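Local coordinates for protein putative mandelate racemase (Salmonella typhimurium, PDB 2O56) that binds magnesium in an enolase-superfamily barrel and probably acts as a hydro-lyase (dehydratase), although its substrate is not established, at residues 291-296 / 316-321; 253-258 / 282-287; 147-152 / 176-181. All blocks are in the same frame, centred on the assembly; numbering follows the deposited sequence.

Contact 1: residues 291-296 / 316-321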
loop_
_atom_site.group_PDB
_atom_site.type_symbol
_atom_site.label_atom_id
_atom_site.label_comp_id
_atom_site.label_asym_id
_atom_site.label_seq_id
_atom_site.Cartn_x
_atom_site.Cartn_y
_atom_site.Cartn_z
ATOM N N SER A 291 0.026 -20.284 -8.164
ATOM C CA SER A 291 0.920 -21.231 -7.514
ATOM C C SER A 291 1.705 -22.024 -8.545
ATOM O O SER A 291 2.842 -22.421 -8.301
ATOM C CB SER A 291 0.116 -22.227 -6.645
ATOM O OG SER A 291 -0.469 -21.574 -5.532
ATOM N N VAL A 292 1.064 -22.296 -9.679
ATOM C CA VAL A 292 1.663 -23.082 -10.767
ATOM C C VAL A 292 1.593 -22.241 -12.040
ATOM O O VAL A 292 0.539 -21.703 -12.352
ATOM C CB VAL A 292 0.900 -24.422 -10.989
ATOM C CG1 VAL A 292 1.395 -25.176 -12.269
ATOM C CG2 VAL A 292 1.033 -25.317 -9.764
ATOM N N ILE A 293 2.716 -22.118 -12.754
ATOM C CA ILE A 293 2.726 -21.391 -14.021
ATOM C C ILE A 293 2.819 -22.340 -15.216
ATOM O O ILE A 293 3.454 -23.400 -15.140
ATOM C CB ILE A 293 3.805 -20.278 -14.061
ATOM C CG1 ILE A 293 5.204 -20.876 -13.965
ATOM C CG2 ILE A 293 3.551 -19.233 -12.927
ATOM C CD1 ILE A 293 6.268 -19.961 -14.556
ATOM N N GLN A 294 2.154 -21.968 -16.308
ATOM C CA GLN A 294 1.979 -22.866 -17.438
ATOM C C GLN A 294 2.334 -22.238 -18.777
ATOM O O GLN A 294 1.509 -22.273 -19.698
ATOM C CB GLN A 294 0.544 -23.393 -17.497
ATOM C CG GLN A 294 0.047 -23.950 -16.170
ATOM C CD GLN A 294 -1.418 -24.292 -16.210
ATOM O OE1 GLN A 294 -2.247 -23.443 -16.464
ATOM N NE2 GLN A 294 -1.740 -25.549 -15.973
ATOM N N PRO A 295 3.565 -21.688 -18.906
ATOM C CA PRO A 295 3.896 -21.128 -20.199
ATOM C C PRO A 295 3.963 -22.238 -21.232
ATOM O O PRO A 295 4.391 -23.354 -20.928
ATOM C CB PRO A 295 5.284 -20.485 -19.984
ATOM C CG PRO A 295 5.864 -21.209 -18.782
ATOM C CD PRO A 295 4.681 -21.600 -17.941
ATOM N N ASP A 296 3.491 -21.928 -22.430
ATOM C CA ASP A 296 3.667 -22.784 -23.602
ATOM C C ASP A 296 4.933 -22.279 -24.302
ATOM O O ASP A 296 5.016 -21.109 -24.633
ATOM C CB ASP A 296 2.419 -22.608 -24.492
ATOM C CG ASP A 296 2.403 -23.532 -25.718
ATOM O OD1 ASP A 296 3.374 -23.550 -26.487
ATOM O OD2 ASP A 296 1.383 -24.215 -25.941
ATOM N N TYR A 316 9.596 -16.934 -6.272
ATOM C CA TYR A 316 8.280 -16.734 -5.658
ATOM C C TYR A 316 7.659 -18.095 -5.426
ATOM O O TYR A 316 6.448 -18.210 -5.253
ATOM C CB TYR A 316 7.371 -15.912 -6.588
ATOM C CG TYR A 316 7.926 -14.523 -6.881
ATOM C CD1 TYR A 316 7.599 -13.447 -6.074
ATOM C CD2 TYR A 316 8.802 -14.315 -7.941
ATOM C CE1 TYR A 316 8.125 -12.185 -6.327
ATOM C CE2 TYR A 316 9.337 -13.050 -8.214
ATOM C CZ TYR A 316 8.985 -11.994 -7.399
ATOM O OH TYR A 316 9.476 -10.735 -7.647
ATOM N N ASP A 317 8.502 -19.124 -5.435
ATOM C CA ASP A 317 8.085 -20.487 -5.114
ATOM C C ASP A 317 7.005 -21.008 -6.053
ATOM O O ASP A 317 6.079 -21.698 -5.608
ATOM C CB ASP A 317 7.569 -20.564 -3.672
ATOM C CG ASP A 317 8.681 -20.718 -2.652
ATOM O OD1 ASP A 317 9.840 -20.370 -2.962
ATOM O OD2 ASP A 317 8.390 -21.186 -1.529
ATOM N N LYS A 318 7.101 -20.686 -7.340
ATOM C CA LYS A 318 6.178 -21.295 -8.307
ATOM C C LYS A 318 6.792 -22.537 -8.891
ATOM O O LYS A 318 8.020 -22.666 -9.020
ATOM C CB LYS A 318 5.695 -20.346 -9.425
ATOM C CG LYS A 318 5.443 -18.900 -8.999
ATOM C CD LYS A 318 4.282 -18.792 -8.063
ATOM C CE LYS A 318 4.105 -17.371 -7.578
ATOM N NZ LYS A 318 3.494 -17.381 -6.208
ATOM N N THR A 319 5.926 -23.491 -9.190
ATOM C CA THR A 319 6.341 -24.657 -9.942
ATOM C C THR A 319 5.705 -24.590 -11.329
ATOM O O THR A 319 4.827 -23.764 -11.580
ATOM C CB THR A 319 5.966 -25.952 -9.233
ATOM O OG1 THR A 319 4.564 -25.941 -8.961
ATOM C CG2 THR A 319 6.724 -26.066 -7.944
ATOM N N VAL A 320 6.205 -25.419 -12.236
ATOM C CA VAL A 320 5.980 -25.219 -13.656
ATOM C C VAL A 320 5.389 -26.478 -14.268
ATOM O O VAL A 320 5.930 -27.574 -14.106
ATOM C CB VAL A 320 7.281 -24.868 -14.384
ATOM C CG1 VAL A 320 7.024 -24.628 -15.865
ATOM C CG2 VAL A 320 7.949 -23.650 -13.730
ATOM N N GLN A 321 4.268 -26.304 -14.960
ATOM C CA GLN A 321 3.765 -27.294 -15.888
ATOM C C GLN A 321 3.700 -26.626 -17.251
ATOM O O GLN A 321 2.808 -25.829 -17.481
ATOM C CB GLN A 321 2.342 -27.709 -15.474
ATOM C CG GLN A 321 1.686 -28.648 -16.509
ATOM C CD GLN A 321 0.351 -28.152 -17.009
ATOM O OE1 GLN A 321 -0.645 -28.146 -16.272
ATOM N NE2 GLN A 321 0.305 -27.772 -18.269
HETATM O O HOH W 1 3.538 -24.619 -6.894
#
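The side-chain amides of Gln294 and Gln321 meet with their planes 63° apart, so they neither stack nor lie edge to edge in one plane. Gln294 NE2 donates to Gln321 OE1 over 2.8 Å, coming from above the plane of the acceptor's carbonyl at a C=O...N angle of 112°, while the oxygen is tilted only slightly from the amide plane of Gln294. That oxygen also accepts from the hydroxyls of Tyr245 and Tyr133, so three donors grip it and should hold the Gln321 amide in one flip. Gln294 NE2 is also hydrogen-bonded to Glu247 OE1, a residue that ligates the magnesium ion, which makes Gln294 a second-shell residue of the metal site. The Gln321 chain, bent at chi2, brings its amide back to Gln294.

Behind the amides the backbones run side by side in parallel. Ile293 N donates to Thr319 O over 2.9 Å and Gln321 N to Ile293 O over 3.0 Å, whereas the bond from Thr319 N to Ser291 O is long and weak, 3.4 Å. A water bridges Ser291 O and Thr319 OG1 beside this weak link. On one face of the sheet Ile293 CG1 rests on Val320 CG2 at 3.9 Å, and helix 302-314 covers Ile293 through Ile309 and Ala313. On the other face Val292 CG2 approaches Thr319 OG1 at 3.7 Å. Lys318 lays its CB and CD alongside Ser291 O, and its NZ reaches Leu290 O. Asp317, with positive phi, is the C' residue of the Schellman motif that ends helix 302-314 and turns the chain into strand 319-320. Strand 292-293, that helix and strand 319-320 form a parallel beta-alpha-beta unit of the TIM-type barrel of the enolase superfamily, with the glutamine pair beside its magnesium site.

Contact 2: residues 253-258 / 282-287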
loop_
_atom_site.group_PDB
_atom_site.type_symbol
_atom_site.label_atom_id
_atom_site.label_comp_id
_atom_site.label_asym_id
_atom_site.label_seq_id
_atom_site.Cartn_x
_atom_site.Cartn_y
_atom_site.Cartn_z
ATOM N N LEU A 253 -6.039 -10.513 -18.445
ATOM C CA LEU A 253 -5.961 -9.115 -18.911
ATOM C C LEU A 253 -5.885 -8.073 -17.790
ATOM O O LEU A 253 -5.193 -7.044 -17.922
ATOM C CB LEU A 253 -7.132 -8.818 -19.852
ATOM C CG LEU A 253 -7.190 -9.597 -21.172
ATOM C CD1 LEU A 253 -8.302 -9.040 -22.058
ATOM C CD2 LEU A 253 -5.865 -9.578 -21.896
ATOM N N ASN A 254 -6.598 -8.331 -16.691
ATOM C CA ASN A 254 -6.432 -7.574 -15.425
ATOM C C ASN A 254 -5.988 -8.581 -14.345
ATOM O O ASN A 254 -6.806 -9.368 -13.850
ATOM C CB ASN A 254 -7.785 -6.914 -15.051
ATOM C CG ASN A 254 -7.764 -6.161 -13.712
ATOM O OD1 ASN A 254 -6.739 -6.085 -13.024
ATOM N ND2 ASN A 254 -8.923 -5.594 -13.338
ATOM N N PRO A 255 -4.682 -8.601 -14.019
ATOM C CA PRO A 255 -4.133 -9.541 -13.045
ATOM C C PRO A 255 -4.786 -9.536 -11.667
ATOM O O PRO A 255 -4.625 -10.510 -10.928
ATOM C CB PRO A 255 -2.675 -9.099 -12.923
ATOM C CG PRO A 255 -2.382 -8.569 -14.292
ATOM C CD PRO A 255 -3.617 -7.774 -14.618
ATOM N N ALA A 256 -5.513 -8.468 -11.332
ATOM C CA ALA A 256 -6.158 -8.341 -10.017
ATOM C C ALA A 256 -7.306 -9.318 -9.868
ATOM O O ALA A 256 -7.631 -9.718 -8.749
ATOM C CB ALA A 256 -6.635 -6.906 -9.760
ATOM N N GLN A 257 -7.907 -9.704 -10.998
ATOM C CA GLN A 257 -9.009 -10.660 -11.004
ATOM C C GLN A 257 -8.515 -12.052 -10.599
ATOM O O GLN A 257 -9.161 -12.734 -9.808
ATOM C CB GLN A 257 -9.706 -10.714 -12.372
ATOM C CG GLN A 257 -10.185 -9.373 -12.920
ATOM C CD GLN A 257 -10.901 -8.507 -11.912
ATOM O OE1 GLN A 257 -10.603 -7.321 -11.774
ATOM N NE2 GLN A 257 -11.858 -9.082 -11.213
ATOM N N MET A 258 -7.364 -12.461 -11.133
ATOM C CA MET A 258 -6.696 -13.694 -10.670
ATOM C C MET A 258 -6.425 -13.701 -9.164
ATOM O O MET A 258 -6.621 -14.720 -8.479
ATOM C CB MET A 258 -5.391 -13.933 -11.445
ATOM C CG MET A 258 -4.853 -15.383 -11.367
ATOM S SD MET A 258 -5.739 -16.571 -12.406
ATOM C CE MET A 258 -5.361 -15.947 -14.045
ATOM N N ARG A 282 5.277 -11.140 -14.608
ATOM C CA ARG A 282 5.610 -10.245 -13.508
ATOM C C ARG A 282 4.471 -9.894 -12.520
ATOM O O ARG A 282 4.634 -10.115 -11.315
ATOM C CB ARG A 282 6.328 -8.986 -14.005
ATOM C CG ARG A 282 6.731 -8.065 -12.876
ATOM C CD ARG A 282 6.839 -6.589 -13.297
ATOM N NE ARG A 282 5.571 -6.100 -13.840
ATOM C CZ ARG A 282 4.554 -5.656 -13.096
ATOM N NH1 ARG A 282 4.643 -5.606 -11.771
ATOM N NH2 ARG A 282 3.442 -5.260 -13.683
ATOM N N PRO A 283 3.322 -9.369 -13.017
ATOM C CA PRO A 283 2.260 -8.971 -12.069
ATOM C C PRO A 283 1.636 -10.116 -11.294
ATOM O O PRO A 283 1.207 -9.928 -10.151
ATOM C CB PRO A 283 1.189 -8.376 -12.973
ATOM C CG PRO A 283 1.443 -8.994 -14.302
ATOM C CD PRO A 283 2.914 -9.076 -14.405
ATOM N N PHE A 284 1.577 -11.291 -11.905
ATOM C CA PHE A 284 1.097 -12.506 -11.208
ATOM C C PHE A 284 2.073 -13.022 -10.159
ATOM O O PHE A 284 1.690 -13.703 -9.186
ATOM C CB PHE A 284 0.807 -13.589 -12.245
ATOM C CG PHE A 284 -0.249 -13.194 -13.206
ATOM C CD1 PHE A 284 -1.593 -13.315 -12.858
ATOM C CD2 PHE A 284 0.083 -12.629 -14.427
ATOM C CE1 PHE A 284 -2.605 -12.908 -13.730
ATOM C CE2 PHE A 284 -0.920 -12.204 -15.307
ATOM C CZ PHE A 284 -2.272 -12.361 -14.955
ATOM N N LEU A 285 3.346 -12.725 -10.362
ATOM C CA LEU A 285 4.358 -13.104 -9.373
ATOM C C LEU A 285 4.304 -12.127 -8.214
ATOM O O LEU A 285 4.326 -12.531 -7.056
ATOM C CB LEU A 285 5.757 -13.132 -9.992
ATOM C CG LEU A 285 5.959 -14.115 -11.145
ATOM C CD1 LEU A 285 7.345 -13.912 -11.709
ATOM C CD2 LEU A 285 5.813 -15.514 -10.675
ATOM N N GLU A 286 4.202 -10.843 -8.540
ATOM C CA GLU A 286 4.134 -9.796 -7.528
ATOM C C GLU A 286 2.853 -9.809 -6.711
ATOM O O GLU A 286 2.882 -9.485 -5.535
ATOM C CB GLU A 286 4.389 -8.422 -8.157
ATOM C CG GLU A 286 5.854 -8.257 -8.576
ATOM C CD GLU A 286 6.168 -6.883 -9.130
ATOM O OE1 GLU A 286 5.372 -5.941 -8.928
ATOM O OE2 GLU A 286 7.216 -6.748 -9.785
ATOM N N ASN A 287 1.741 -10.205 -7.317
ATOM C CA ASN A 287 0.474 -10.193 -6.609
ATOM C C ASN A 287 0.150 -11.516 -5.901
ATOM O O ASN A 287 -0.836 -11.611 -5.186
ATOM C CB ASN A 287 -0.691 -9.637 -7.474
ATOM C CG ASN A 287 -1.294 -10.658 -8.472
ATOM O OD1 ASN A 287 -0.896 -11.808 -8.546
ATOM N ND2 ASN A 287 -2.282 -10.204 -9.239
#
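With chi1 at -61°, Phe284 places CG anti to the carbonyl carbon, beside the backbone N, and sends the ring across to Pro255 and Met258. In Met258 chi1 puts CG anti to the backbone N and beside the ring rim, and the bends at chi2 and chi3 bring CE back to it. Pro255 CB lies over one face of the Phe284 ring, 4.1 Å from the centroid and 22° off the normal, a CH-pi contact displaced toward the rim. Met258 CB instead meets the ring at its edge, close to the ring plane, 3.7 Å from Phe284 CE1. One aromatic ring is thus held from two directions by two residues three apart in the first turn of helix 255-264. Further out, the two proline rings cross, Pro255 CG standing 3.8 Å from Pro283 CB, so that Pro255 is wedged against both Pro283 and Phe284.

The polar link is slight. Asn287 ND2 reaches Pro255 O at 2.9 Å, but the bent N-H...O angle of 127° makes this a weak hydrogen bond; the amide oxygen of Asn287 is bound to Ser289 OG. At the start of the other helix Asn254 is the N-cap, its OD1 accepting from Ala256 N over 3.2 Å from above the carbonyl plane. Asn254 ND2 also bonds Val315 O of a neighbouring subunit, and Arg282 of another subunit packs on Asn254 and Pro255, which puts this edge of the contact at subunit interfaces. Inward, Met258 lies on Leu269 and Ala271 of strand 269-271. The contact joins the first turn of helix 255-264 to the last part of helix 277-286, two consecutive helices of the outer layer of the beta/alpha barrel.

Contact 3: residues 147-152 / 176-181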
loop_
_atom_site.group_PDB
_atom_site.type_symbol
_atom_site.label_atom_id
_atom_site.label_comp_id
_atom_site.label_asym_id
_atom_site.label_seq_id
_atom_site.Cartn_x
_atom_site.Cartn_y
_atom_site.Cartn_z
ATOM N N LYS A 147 -13.730 -38.964 -30.851
ATOM C CA LYS A 147 -14.537 -37.787 -30.525
ATOM C C LYS A 147 -15.699 -38.059 -29.556
ATOM O O LYS A 147 -16.882 -37.926 -29.888
ATOM C CB LYS A 147 -14.919 -36.957 -31.774
ATOM C CG LYS A 147 -16.113 -37.450 -32.588
ATOM C CD LYS A 147 -15.742 -38.404 -33.677
ATOM C CE LYS A 147 -16.795 -39.471 -33.848
ATOM N NZ LYS A 147 -16.208 -40.608 -34.593
ATOM N N ASP A 148 -15.336 -38.436 -28.337
ATOM C CA ASP A 148 -16.266 -38.382 -27.221
ATOM C C ASP A 148 -16.606 -36.945 -26.839
ATOM O O ASP A 148 -15.735 -36.082 -26.807
ATOM C CB ASP A 148 -15.691 -39.128 -26.024
ATOM C CG ASP A 148 -15.695 -40.631 -26.222
ATOM O OD1 ASP A 148 -16.064 -41.089 -27.327
ATOM O OD2 ASP A 148 -15.329 -41.351 -25.270
ATOM N N MET A 149 -17.884 -36.698 -26.571
ATOM C CA MET A 149 -18.325 -35.475 -25.918
ATOM C C MET A 149 -19.095 -35.861 -24.667
ATOM O O MET A 149 -20.321 -35.918 -24.690
ATOM C CB MET A 149 -19.224 -34.650 -26.852
ATOM C CG MET A 149 -18.571 -34.200 -28.161
ATOM S SD MET A 149 -17.261 -32.987 -27.944
ATOM C CE MET A 149 -18.174 -31.454 -28.071
ATOM N N LEU A 150 -18.373 -36.139 -23.585
ATOM C CA LEU A 150 -18.950 -36.787 -22.400
ATOM C C LEU A 150 -19.885 -35.844 -21.659
ATOM O O LEU A 150 -19.597 -34.648 -21.541
ATOM C CB LEU A 150 -17.842 -37.293 -21.454
ATOM C CG LEU A 150 -16.714 -38.154 -22.027
ATOM C CD1 LEU A 150 -15.778 -38.569 -20.923
ATOM C CD2 LEU A 150 -17.247 -39.391 -22.730
ATOM N N THR A 151 -21.014 -36.372 -21.178
ATOM C CA THR A 151 -22.019 -35.535 -20.507
ATOM C C THR A 151 -22.349 -35.969 -19.088
ATOM O O THR A 151 -22.625 -35.125 -18.230
ATOM C CB THR A 151 -23.339 -35.367 -21.317
ATOM O OG1 THR A 151 -23.981 -36.639 -21.470
ATOM C CG2 THR A 151 -23.068 -34.771 -22.673
ATOM N N GLU A 152 -22.331 -37.277 -18.841
ATOM C CA GLU A 152 -22.843 -37.827 -17.584
ATOM C C GLU A 152 -21.704 -38.064 -16.604
ATOM O O GLU A 152 -20.631 -38.516 -17.001
ATOM C CB GLU A 152 -23.560 -39.166 -17.837
ATOM C CG GLU A 152 -24.586 -39.134 -18.962
ATOM C CD GLU A 152 -25.689 -38.121 -18.713
ATOM O OE1 GLU A 152 -26.331 -38.194 -17.635
ATOM O OE2 GLU A 152 -25.901 -37.250 -19.592
ATOM N N VAL A 176 -17.351 -28.227 -16.608
ATOM C CA VAL A 176 -18.416 -27.212 -16.650
ATOM C C VAL A 176 -18.906 -26.878 -18.068
ATOM O O VAL A 176 -20.102 -26.642 -18.278
ATOM C CB VAL A 176 -18.021 -25.928 -15.853
ATOM C CG1 VAL A 176 -19.029 -24.815 -16.042
ATOM C CG2 VAL A 176 -17.941 -26.245 -14.386
ATOM N N ALA A 177 -17.987 -26.878 -19.035
ATOM C CA ALA A 177 -18.224 -26.245 -20.342
ATOM C C ALA A 177 -18.977 -27.141 -21.347
ATOM O O ALA A 177 -19.360 -26.696 -22.431
ATOM C CB ALA A 177 -16.909 -25.756 -20.938
ATOM N N MET A 178 -19.191 -28.404 -20.990
ATOM C CA MET A 178 -20.105 -29.259 -21.748
ATOM C C MET A 178 -21.463 -29.194 -21.061
ATOM O O MET A 178 -21.556 -29.467 -19.861
ATOM C CB MET A 178 -19.611 -30.714 -21.749
ATOM C CG MET A 178 -20.257 -31.620 -22.824
ATOM S SD MET A 178 -19.515 -31.406 -24.457
ATOM C CE MET A 178 -17.851 -32.021 -24.197
ATOM N N ASP A 179 -22.515 -28.846 -21.792
ATOM C CA ASP A 179 -23.862 -28.922 -21.197
ATOM C C ASP A 179 -24.353 -30.372 -21.109
ATOM O O ASP A 179 -23.603 -31.305 -21.420
ATOM C CB ASP A 179 -24.884 -27.996 -21.886
ATOM C CG ASP A 179 -25.255 -28.440 -23.294
ATOM O OD1 ASP A 179 -24.829 -29.521 -23.739
ATOM O OD2 ASP A 179 -25.975 -27.684 -23.976
ATOM N N ARG A 180 -25.605 -30.568 -20.704
ATOM C CA ARG A 180 -26.106 -31.925 -20.530
ATOM C C ARG A 180 -26.390 -32.587 -21.871
ATOM O O ARG A 180 -26.571 -33.796 -21.938
ATOM C CB ARG A 180 -27.339 -31.956 -19.620
ATOM C CG ARG A 180 -28.496 -31.096 -20.101
ATOM C CD ARG A 180 -29.312 -30.554 -18.935
ATOM N NE ARG A 180 -30.642 -31.156 -18.872
ATOM C CZ ARG A 180 -31.736 -30.632 -19.425
ATOM N NH1 ARG A 180 -31.668 -29.483 -20.093
ATOM N NH2 ARG A 180 -32.903 -31.259 -19.308
ATOM N N HIS A 181 -26.386 -31.795 -22.939
ATOM C CA HIS A 181 -26.724 -32.273 -24.275
ATOM C C HIS A 181 -25.511 -32.511 -25.155
ATOM O O HIS A 181 -25.641 -32.982 -26.276
ATOM C CB HIS A 181 -27.686 -31.289 -24.947
ATOM C CG HIS A 181 -28.951 -31.078 -24.175
ATOM N ND1 HIS A 181 -29.433 -29.827 -23.860
ATOM C CD2 HIS A 181 -29.823 -31.965 -23.634
ATOM C CE1 HIS A 181 -30.553 -29.950 -23.169
ATOM N NE2 HIS A 181 -30.810 -31.239 -23.016
#
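Met149 and Met178 cross at about a right angle and pack thioether against thioether, Met149 CE lying 3.9 Å from Met178 SD. Both chains are bent at chi2 and chi3, and Met178, with CG anti to its backbone N (chi1 -164°), folds its sulfur and methyl back over Met149 CB and CA. The closest approach of the contact is beside this pair, where Met178 CG comes to 3.4 Å from Leu150 O. That carbonyl accepts a hydrogen bond from Tyr156 OH, while Trp184 touches both methionines and Tyr156 packs on Met178, so Met178 is buried although Met149 stays exposed.

Two loops of the barrel domain meet here: 147-152 leads into helix 153-165, with Glu152 at its N-cap position, and 176-181 follows strand 170-173 on the way to helix 195-212. No hydrogen bond passes directly between them. Arg204 instead ties them together, its NE donating to Thr151 O and its NH1 and NH2 to Met178 O and Asp179 O.

Toward solvent the fit is looser. Thr151 meets mainly backbone, its CB 3.6 Å from Arg180 O and its CG2 3.7 Å from Asp179 O. Its hydroxyl donates to Glu152 OE2, at 2.8 Å, on the anti side of the carboxylate. Across from it an Asx turn, in which His181 N donates to Asp179 OD1 over 2.9 Å, curls the second loop; Asn183 N binds the same oxygen. Arg180 CG lies over the centre of one face of the His181 ring, and both of these side chains extend outward into exposed positions.

Overall arrangement
Contacts 1 and 2 are neighbours in the barrel: their centres lie 14 Å apart, helix 277-286 is followed, after a short loop, by strand 292-293, and the two touch where Lys318 CG packs on Leu285 CD2 at 3.8 Å. Contact 1 belongs to the strand wall and lies beside the metal site, the Gln294 side chain being about 5 Å from the bound magnesium ion, whereas in the outer layer of contact 2 the Met258 side chain is about 11 Å from it. Contact 3 stands apart, its centre 29 Å from that of contact 1 and 31 Å from that of contact 2, with Met178 about 11 Å from the magnesium ligand Glu221 between side chains.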